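Local coordinates for protein choline kinase (PDB 3MES) that binds ADP and magnesium and probably transfers phosphate from ATP to choline, and perhaps ethanolamine, at residues B[324-338]-B[347-361]. Numbering follows the deposited sequence.
Sequences YPCEELRKLFISVYL and MPSQQIVHIMTKAVE
Glu361 lays its carboxylate over one face of the Arg330 guanidinium, offset toward the rim, the two planes stacked 24° apart; Glu327 CG lies over the rim of the opposite face and Pro325 O at the edge. The Tyr324 ring has Pro325 CD over one face near the rim and Glu361 OE1 at its edge. These groups close one end of a helix-helix packing in the helical C-terminal lobe of the protein-kinase-like fold of choline kinases: the axes of 327-338 and 351-361 pass 9.6 Å apart at 116°. Because Glu361 OE1 sits well out of the guanidinium plane, 3.3 Å from Arg330 NE, the salt bridge rests on charge alone. Arg330 NE instead donates to a water, which in turn donates to Glu361 OE1 and Thr357 O. Tyr324 OH donates to the same OE1 at 2.7 Å, on the syn side of the carboxylate, somewhat out of its plane. Lys405 pairs with Glu361 OE2 and makes a cation-pi contact with Tyr324, probably helping to keep the carboxylate charged.

Further along, packing is knobs-into-holes. Ile334 enters between Val353, Met356, Thr357 and Val360. Its chi1 of -69° sets CG1 anti to the carbonyl carbon and CG2 anti to the backbone N, parting the branches: CD1 reaches Thr357 CA, CG2 Met356 SD. Val353 reciprocates among Lys331, Ile334, Ser335 and Leu338. At the far end Ser335 OG donates back to Lys331 O, yet also lies 3.3 Å from Pro348 CD.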
ATOM      1  N   TYR B 324       7.159  16.959  13.534  1.00 20.35           N
ATOM      2  CA  TYR B 324       6.618  17.303  12.228  1.00 19.92           C
ATOM      3  C   TYR B 324       7.574  16.736  11.183  1.00 19.84           C
ATOM      4  O   TYR B 324       8.784  16.937  11.279  1.00 19.86           O
ATOM      5  CB  TYR B 324       6.480  18.818  12.070  1.00 19.75           C
ATOM      6  CG  TYR B 324       5.745  19.221  10.815  1.00 19.10           C
ATOM      7  CD1 TYR B 324       4.356  19.213  10.770  1.00 18.51           C
ATOM      8  CD2 TYR B 324       6.436  19.594   9.669  1.00 18.28           C
ATOM      9  CE1 TYR B 324       3.677  19.568   9.623  1.00 17.90           C
ATOM     10  CE2 TYR B 324       5.764  19.952   8.514  1.00 17.67           C
ATOM     11  CZ  TYR B 324       4.384  19.937   8.497  1.00 17.67           C
ATOM     12  OH  TYR B 324       3.703  20.295   7.354  1.00 16.86           O
ATOM     13  N   PRO B 325       7.036  16.013  10.190  1.00 19.69           N
ATOM     14  CA  PRO B 325       7.863  15.270   9.238  1.00 19.57           C
ATOM     15  C   PRO B 325       8.860  16.163   8.509  1.00 19.44           C
ATOM     16  O   PRO B 325       8.520  17.275   8.110  1.00 19.47           O
ATOM     17  CB  PRO B 325       6.840  14.691   8.251  1.00 19.61           C
ATOM     18  CG  PRO B 325       5.610  15.519   8.426  1.00 19.62           C
ATOM     19  CD  PRO B 325       5.603  15.928   9.863  1.00 19.74           C
ATOM     20  N   CYS B 326      10.084  15.668   8.342  1.00 19.18           N
ATOM     21  CA  CYS B 326      11.131  16.418   7.659  1.00 18.93           C
ATOM     22  C   CYS B 326      10.763  16.661   6.199  1.00 18.83           C
ATOM     23  O   CYS B 326       9.843  16.041   5.665  1.00 18.72           O
ATOM     24  CB  CYS B 326      12.465  15.675   7.747  1.00 18.82           C
ATOM     25  SG  CYS B 326      12.492  14.112   6.841  1.00 18.83           S
ATOM     26  N   GLU B 327      11.495  17.559   5.551  1.00 18.73           N
ATOM     27  CA  GLU B 327      11.178  17.946   4.184  1.00 18.62           C
ATOM     28  C   GLU B 327      11.286  16.790   3.195  1.00 18.37           C
ATOM     29  O   GLU B 327      10.537  16.730   2.226  1.00 18.40           O
ATOM     30  CB  GLU B 327      12.072  19.097   3.728  1.00 18.74           C
ATOM     31  CG  GLU B 327      11.638  19.697   2.409  1.00 19.33           C
ATOM     32  CD  GLU B 327      12.704  20.563   1.790  1.00 20.06           C
ATOM     33  OE1 GLU B 327      13.884  20.414   2.169  1.00 20.28           O
ATOM     34  OE2 GLU B 327      12.360  21.391   0.919  1.00 20.98           O
ATOM     35  N   GLU B 328      12.227  15.882   3.429  1.00 18.19           N
ATOM     36  CA  GLU B 328      12.407  14.757   2.524  1.00 18.09           C
ATOM     37  C   GLU B 328      11.214  13.808   2.586  1.00 18.05           C
ATOM     38  O   GLU B 328      10.667  13.422   1.552  1.00 18.06           O
ATOM     39  CB  GLU B 328      13.708  14.008   2.823  1.00 18.10           C
ATOM     40  CG  GLU B 328      14.031  12.927   1.801  1.00 18.17           C
ATOM     41  CD  GLU B 328      15.386  12.289   2.023  1.00 18.41           C
ATOM     42  OE1 GLU B 328      15.987  12.499   3.100  1.00 18.98           O
ATOM     43  OE2 GLU B 328      15.852  11.572   1.117  1.00 18.51           O
ATOM     44  N   LEU B 329      10.810  13.439   3.799  1.00 18.05           N
ATOM     45  CA  LEU B 329       9.646  12.580   3.980  1.00 18.14           C
ATOM     46  C   LEU B 329       8.432  13.180   3.285  1.00 18.28           C
ATOM     47  O   LEU B 329       7.725  12.494   2.547  1.00 18.39           O
ATOM     48  CB  LEU B 329       9.333  12.375   5.464  1.00 18.08           C
ATOM     49  CG  LEU B 329       8.203  11.367   5.712  1.00 18.15           C
ATOM     50  CD1 LEU B 329       8.628   9.983   5.242  1.00 17.53           C
ATOM     51  CD2 LEU B 329       7.779  11.334   7.175  1.00 17.78           C
ATOM     52  N   ARG B 330       8.199  14.465   3.528  1.00 18.38           N
ATOM     53  CA  ARG B 330       7.075  15.168   2.930  1.00 18.57           C
ATOM     54  C   ARG B 330       7.088  15.030   1.406  1.00 18.73           C
ATOM     55  O   ARG B 330       6.061  14.733   0.792  1.00 18.76           O
ATOM     56  CB  ARG B 330       7.083  16.643   3.353  1.00 18.50           C
ATOM     57  CG  ARG B 330       6.599  16.889   4.781  1.00 18.58           C
ATOM     58  CD  ARG B 330       7.305  18.088   5.421  1.00 19.03           C
ATOM     59  NE  ARG B 330       7.329  19.243   4.528  1.00 19.39           N
ATOM     60  CZ  ARG B 330       8.152  20.279   4.655  1.00 18.87           C
ATOM     61  NH1 ARG B 330       8.091  21.276   3.786  1.00 18.92           N
ATOM     62  NH2 ARG B 330       9.037  20.318   5.642  1.00 18.49           N
ATOM     63  N   LYS B 331       8.257  15.234   0.803  1.00 18.86           N
ATOM     64  CA  LYS B 331       8.403  15.142  -0.653  1.00 18.91           C
ATOM     65  C   LYS B 331       8.134  13.741  -1.197  1.00 18.75           C
ATOM     66  O   LYS B 331       7.609  13.587  -2.298  1.00 18.67           O
ATOM     67  CB  LYS B 331       9.795  15.603  -1.085  1.00 19.04           C
ATOM     68  CG  LYS B 331      10.060  17.062  -0.804  1.00 19.64           C
ATOM     69  CD  LYS B 331      11.220  17.579  -1.634  1.00 20.82           C
ATOM     70  CE  LYS B 331      11.424  19.067  -1.401  1.00 21.57           C
ATOM     71  NZ  LYS B 331      12.413  19.656  -2.349  1.00 22.30           N
ATOM     72  N   LEU B 332       8.511  12.721  -0.435  1.00 18.72           N
ATOM     73  CA  LEU B 332       8.191  11.351  -0.812  1.00 18.59           C
ATOM     74  C   LEU B 332       6.679  11.160  -0.797  1.00 18.37           C
ATOM     75  O   LEU B 332       6.103  10.581  -1.718  1.00 18.34           O
ATOM     76  CB  LEU B 332       8.867  10.358   0.133  1.00 18.72           C
ATOM     77  CG  LEU B 332      10.395  10.356   0.077  1.00 19.05           C
ATOM     78  CD1 LEU B 332      10.976   9.421   1.130  1.00 19.41           C
ATOM     79  CD2 LEU B 332      10.876   9.973  -1.317  1.00 19.21           C
ATOM     80  N   PHE B 333       6.036  11.661   0.249  1.00 18.19           N
ATOM     81  CA  PHE B 333       4.587  11.574   0.355  1.00 17.98           C
ATOM     82  C   PHE B 333       3.941  12.199  -0.871  1.00 17.95           C
ATOM     83  O   PHE B 333       3.102  11.585  -1.534  1.00 17.93           O
ATOM     84  CB  PHE B 333       4.101  12.286   1.617  1.00 17.86           C
ATOM     85  CG  PHE B 333       2.610  12.239   1.806  1.00 17.91           C
ATOM     86  CD1 PHE B 333       2.036  11.323   2.670  1.00 17.97           C
ATOM     87  CD2 PHE B 333       1.783  13.113   1.118  1.00 18.05           C
ATOM     88  CE1 PHE B 333       0.667  11.280   2.849  1.00 18.11           C
ATOM     89  CE2 PHE B 333       0.413  13.074   1.292  1.00 17.90           C
ATOM     90  CZ  PHE B 333      -0.147  12.158   2.158  1.00 17.79           C
ATOM     91  N   ILE B 334       4.355  13.423  -1.178  1.00 17.78           N
ATOM     92  CA  ILE B 334       3.730  14.195  -2.239  1.00 17.60           C
ATOM     93  C   ILE B 334       4.004  13.619  -3.623  1.00 17.56           C
ATOM     94  O   ILE B 334       3.177  13.744  -4.526  1.00 17.70           O
ATOM     95  CB  ILE B 334       4.153  15.675  -2.170  1.00 17.65           C
ATOM     96  CG1 ILE B 334       3.537  16.324  -0.926  1.00 17.36           C
ATOM     97  CG2 ILE B 334       3.728  16.411  -3.433  1.00 17.55           C
ATOM     98  CD1 ILE B 334       4.090  17.700  -0.619  1.00 17.82           C
ATOM     99  N   SER B 335       5.160  12.985  -3.786  1.00 17.45           N
ATOM    100  CA  SER B 335       5.495  12.328  -5.044  1.00 17.26           C
ATOM    101  C   SER B 335       4.574  11.139  -5.290  1.00 17.04           C
ATOM    102  O   SER B 335       4.103  10.925  -6.409  1.00 17.04           O
ATOM    103  CB  SER B 335       6.951  11.862  -5.038  1.00 17.30           C
ATOM    104  OG  SER B 335       7.827  12.962  -4.896  1.00 17.66           O
ATOM    105  N   VAL B 336       4.328  10.364  -4.241  1.00 16.74           N
ATOM    106  CA  VAL B 336       3.449   9.206  -4.341  1.00 16.42           C
ATOM    107  C   VAL B 336       2.005   9.652  -4.533  1.00 16.35           C
ATOM    108  O   VAL B 336       1.260   9.064  -5.317  1.00 16.29           O
ATOM    109  CB  VAL B 336       3.543   8.315  -3.088  1.00 16.32           C
ATOM    110  CG1 VAL B 336       2.546   7.168  -3.175  1.00 16.31           C
ATOM    111  CG2 VAL B 336       4.959   7.790  -2.914  1.00 15.97           C
ATOM    112  N   TYR B 337       1.619  10.698  -3.809  1.00 16.28           N
ATOM    113  CA  TYR B 337       0.282  11.268  -3.919  1.00 16.24           C
ATOM    114  C   TYR B 337      -0.025  11.639  -5.366  1.00 16.40           C
ATOM    115  O   TYR B 337      -1.019  11.186  -5.940  1.00 16.46           O
ATOM    116  CB  TYR B 337       0.155  12.504  -3.017  1.00 16.11           C
ATOM    117  CG  TYR B 337      -1.134  13.278  -3.201  1.00 15.59           C
ATOM    118  CD1 TYR B 337      -2.283  12.933  -2.497  1.00 15.08           C
ATOM    119  CD2 TYR B 337      -1.202  14.352  -4.079  1.00 14.99           C
ATOM    120  CE1 TYR B 337      -3.460  13.634  -2.664  1.00 14.51           C
ATOM    121  CE2 TYR B 337      -2.376  15.059  -4.253  1.00 14.53           C
ATOM    122  CZ  TYR B 337      -3.503  14.697  -3.542  1.00 14.54           C
ATOM    123  OH  TYR B 337      -4.677  15.400  -3.711  1.00 14.08           O
ATOM    124  N   LEU B 338       0.841  12.460  -5.953  1.00 16.50           N
ATOM    125  CA  LEU B 338       0.650  12.939  -7.319  1.00 16.61           C
ATOM    126  C   LEU B 338       0.702  11.808  -8.340  1.00 16.82           C
ATOM    127  O   LEU B 338      -0.034  11.818  -9.326  1.00 16.86           O
ATOM    128  CB  LEU B 338       1.690  14.006  -7.663  1.00 16.60           C
ATOM    129  CG  LEU B 338       1.526  15.334  -6.923  1.00 16.37           C
ATOM    130  CD1 LEU B 338       2.716  16.250  -7.178  1.00 16.20           C
ATOM    131  CD2 LEU B 338       0.225  16.004  -7.335  1.00 16.24           C
ATOM    132  N   MET B 347       8.212  12.111  -9.094  1.00 22.15           N
ATOM    133  CA  MET B 347       9.262  11.851  -8.123  1.00 22.27           C
ATOM    134  C   MET B 347       9.750  13.148  -7.484  1.00 22.32           C
ATOM    135  O   MET B 347       9.559  14.227  -8.039  1.00 22.31           O
ATOM    136  CB  MET B 347      10.409  11.080  -8.782  1.00 22.28           C
ATOM    137  CG  MET B 347       9.939   9.813  -9.490  1.00 22.36           C
ATOM    138  SD  MET B 347      11.255   8.820 -10.224  1.00 22.96           S
ATOM    139  CE  MET B 347      11.830   9.918 -11.518  1.00 22.64           C
ATOM    140  N   PRO B 348      10.381  13.040  -6.309  1.00 22.47           N
ATOM    141  CA  PRO B 348      10.759  14.189  -5.492  1.00 22.66           C
ATOM    142  C   PRO B 348      11.618  15.217  -6.227  1.00 22.85           C
ATOM    143  O   PRO B 348      11.613  16.388  -5.858  1.00 22.96           O
ATOM    144  CB  PRO B 348      11.559  13.556  -4.348  1.00 22.62           C
ATOM    145  CG  PRO B 348      11.085  12.148  -4.290  1.00 22.41           C
ATOM    146  CD  PRO B 348      10.827  11.772  -5.711  1.00 22.45           C
ATOM    147  N   SER B 349      12.343  14.787  -7.253  1.00 23.13           N
ATOM    148  CA  SER B 349      13.290  15.669  -7.939  1.00 23.40           C
ATOM    149  C   SER B 349      12.605  16.588  -8.943  1.00 23.57           C
ATOM    150  O   SER B 349      13.225  17.506  -9.482  1.00 23.63           O
ATOM    151  CB  SER B 349      14.374  14.851  -8.643  1.00 23.49           C
ATOM    152  OG  SER B 349      13.824  14.075  -9.697  1.00 23.73           O
ATOM    153  N   GLN B 350      11.326  16.336  -9.194  1.00 23.67           N
ATOM    154  CA  GLN B 350      10.576  17.131 -10.158  1.00 23.73           C
ATOM    155  C   GLN B 350      10.081  18.444  -9.550  1.00 23.71           C
ATOM    156  O   GLN B 350       9.849  18.536  -8.346  1.00 23.73           O
ATOM    157  CB  GLN B 350       9.420  16.313 -10.738  1.00 23.75           C
ATOM    158  CG  GLN B 350       9.883  15.149 -11.602  1.00 23.97           C
ATOM    159  CD  GLN B 350       8.789  14.133 -11.866  1.00 24.70           C
ATOM    160  OE1 GLN B 350       7.678  14.244 -11.346  1.00 24.91           O
ATOM    161  NE2 GLN B 350       9.102  13.128 -12.676  1.00 24.81           N
ATOM    162  N   GLN B 351       9.976  19.468 -10.352  1.00 23.72           N
ATOM    163  CA  GLN B 351       9.582  20.772  -9.847  1.00 23.73           C
ATOM    164  C   GLN B 351       8.139  20.876  -9.363  1.00 23.45           C
ATOM    165  O   GLN B 351       7.870  21.624  -8.502  1.00 23.37           O
ATOM    166  CB  GLN B 351       9.979  21.874 -10.844  1.00 23.88           C
ATOM    167  CG  GLN B 351       9.711  23.285 -10.440  1.00 24.67           C
ATOM    168  CD  GLN B 351      10.691  23.874  -9.412  0.50 26.07           C
ATOM    169  OE1 GLN B 351      10.300  24.335  -8.342  0.50 26.78           O
ATOM    170  NE2 GLN B 351      11.944  23.914  -9.764  0.50 26.46           N
ATOM    171  N   ILE B 352       7.241  20.056  -9.892  1.00 23.20           N
ATOM    172  CA  ILE B 352       5.863  20.026  -9.411  1.00 22.96           C
ATOM    173  C   ILE B 352       5.793  19.591  -7.947  1.00 22.89           C
ATOM    174  O   ILE B 352       4.881  19.976  -7.217  1.00 22.84           O
ATOM    175  CB  ILE B 352       4.976  19.105 -10.277  1.00 22.96           C
ATOM    176  CG1 ILE B 352       3.510  19.234  -9.867  1.00 22.72           C
ATOM    177  CG2 ILE B 352       5.437  17.657 -10.174  1.00 22.87           C
ATOM    178  CD1 ILE B 352       2.568  18.425 -10.730  1.00 22.87           C
ATOM    179  N   VAL B 353       6.764  18.790  -7.521  1.00 22.78           N
ATOM    180  CA  VAL B 353       6.827  18.354  -6.130  1.00 22.69           C
ATOM    181  C   VAL B 353       7.427  19.446  -5.246  1.00 22.59           C
ATOM    182  O   VAL B 353       6.866  19.798  -4.209  1.00 22.63           O
ATOM    183  CB  VAL B 353       7.639  17.056  -5.979  1.00 22.64           C
ATOM    184  CG1 VAL B 353       7.894  16.759  -4.512  1.00 22.67           C
ATOM    185  CG2 VAL B 353       6.910  15.899  -6.645  1.00 22.61           C
ATOM    186  N   HIS B 354       8.568  19.981  -5.669  1.00 22.44           N
ATOM    187  CA  HIS B 354       9.222  21.068  -4.954  1.00 22.26           C
ATOM    188  C   HIS B 354       8.244  22.199  -4.652  1.00 21.81           C
ATOM    189  O   HIS B 354       8.197  22.705  -3.536  1.00 21.84           O
ATOM    190  CB  HIS B 354      10.405  21.595  -5.769  1.00 22.49           C
ATOM    191  CG  HIS B 354      11.144  22.720  -5.112  1.00 23.32           C
ATOM    192  ND1 HIS B 354      10.813  24.045  -5.311  1.00 24.13           N
ATOM    193  CD2 HIS B 354      12.208  22.718  -4.273  1.00 24.10           C
ATOM    194  CE1 HIS B 354      11.637  24.811  -4.618  1.00 24.28           C
ATOM    195  NE2 HIS B 354      12.494  24.031  -3.978  1.00 24.65           N
ATOM    196  N   ILE B 355       7.464  22.592  -5.652  1.00 21.39           N
ATOM    197  CA  ILE B 355       6.492  23.667  -5.485  1.00 20.92           C
ATOM    198  C   ILE B 355       5.358  23.280  -4.537  1.00 20.72           C
ATOM    199  O   ILE B 355       5.022  24.031  -3.619  1.00 20.71           O
ATOM    200  CB  ILE B 355       5.890  24.098  -6.832  1.00 20.83           C
ATOM    201  CG1 ILE B 355       6.928  24.851  -7.663  1.00 20.82           C
ATOM    202  CG2 ILE B 355       4.666  24.971  -6.613  1.00 20.74           C
ATOM    203  CD1 ILE B 355       6.390  25.371  -8.977  1.00 20.79           C
ATOM    204  N   MET B 356       4.770  22.111  -4.765  1.00 20.27           N
ATOM    205  CA  MET B 356       3.623  21.675  -3.977  1.00 20.01           C
ATOM    206  C   MET B 356       3.994  21.447  -2.518  1.00 19.91           C
ATOM    207  O   MET B 356       3.206  21.727  -1.616  1.00 19.86           O
ATOM    208  CB  MET B 356       2.997  20.409  -4.568  1.00 19.86           C
ATOM    209  CG  MET B 356       1.822  19.884  -3.763  1.00 19.38           C
ATOM    210  SD  MET B 356       0.922  18.559  -4.587  1.00 18.73           S
ATOM    211  CE  MET B 356      -0.367  18.231  -3.386  1.00 19.11           C
ATOM    212  N   THR B 357       5.198  20.938  -2.289  1.00 19.78           N
ATOM    213  CA  THR B 357       5.650  20.674  -0.931  1.00 19.77           C
ATOM    214  C   THR B 357       5.660  21.947  -0.088  1.00 19.71           C
ATOM    215  O   THR B 357       5.205  21.949   1.054  1.00 19.71           O
ATOM    216  CB  THR B 357       7.046  20.037  -0.913  1.00 19.76           C
ATOM    217  OG1 THR B 357       7.026  18.827  -1.678  1.00 19.81           O
ATOM    218  CG2 THR B 357       7.463  19.721   0.514  1.00 19.62           C
ATOM    219  N   LYS B 358       6.179  23.031  -0.655  1.00 19.62           N
ATOM    220  CA  LYS B 358       6.260  24.292   0.073  1.00 19.56           C
ATOM    221  C   LYS B 358       4.892  24.965   0.163  1.00 19.29           C
ATOM    222  O   LYS B 358       4.592  25.658   1.135  1.00 19.26           O
ATOM    223  CB  LYS B 358       7.301  25.223  -0.559  1.00 19.65           C
ATOM    224  CG  LYS B 358       6.967  25.671  -1.969  1.00 20.20           C
ATOM    225  CD  LYS B 358       8.227  25.960  -2.784  1.00 20.96           C
ATOM    226  CE  LYS B 358       8.989  27.159  -2.242  1.00 21.27           C
ATOM    227  NZ  LYS B 358      10.067  27.589  -3.182  1.00 21.91           N
ATOM    228  N   ALA B 359       4.063  24.751  -0.852  1.00 19.10           N
ATOM    229  CA  ALA B 359       2.703  25.277  -0.848  1.00 18.93           C
ATOM    230  C   ALA B 359       1.866  24.602   0.236  1.00 18.78           C
ATOM    231  O   ALA B 359       1.087  25.258   0.928  1.00 18.74           O
ATOM    232  CB  ALA B 359       2.054  25.094  -2.215  1.00 18.93           C
ATOM    233  N   VAL B 360       2.035  23.290   0.378  1.00 18.47           N
ATOM    234  CA  VAL B 360       1.295  22.524   1.376  1.00 18.29           C
ATOM    235  C   VAL B 360       1.600  23.005   2.789  1.00 18.23           C
ATOM    236  O   VAL B 360       0.770  22.879   3.689  1.00 18.20           O
ATOM    237  CB  VAL B 360       1.615  21.017   1.284  1.00 18.21           C
ATOM    238  CG1 VAL B 360       1.092  20.292   2.510  1.00 18.09           C
ATOM    239  CG2 VAL B 360       1.030  20.425   0.018  1.00 17.82           C
ATOM    240  N   GLU B 361       2.796  23.551   2.980  1.00 18.15           N
ATOM    241  CA  GLU B 361       3.205  24.062   4.287  1.00 18.01           C
ATOM    242  C   GLU B 361       2.258  25.150   4.781  1.00 17.86           C
ATOM    243  O   GLU B 361       1.978  25.251   5.973  1.00 17.84           O
ATOM    244  CB  GLU B 361       4.638  24.594   4.236  1.00 17.98           C
ATOM    245  CG  GLU B 361       5.697  23.507   4.258  1.00 18.15           C
ATOM    246  CD  GLU B 361       5.652  22.686   5.534  1.00 18.61           C
ATOM    247  OE1 GLU B 361       5.122  21.557   5.495  1.00 18.12           O
ATOM    248  OE2 GLU B 361       6.134  23.176   6.578  1.00 18.88           O
TER
HETATM  249  O   HOH W   1       5.014  19.801   3.073  1.00 18.30           O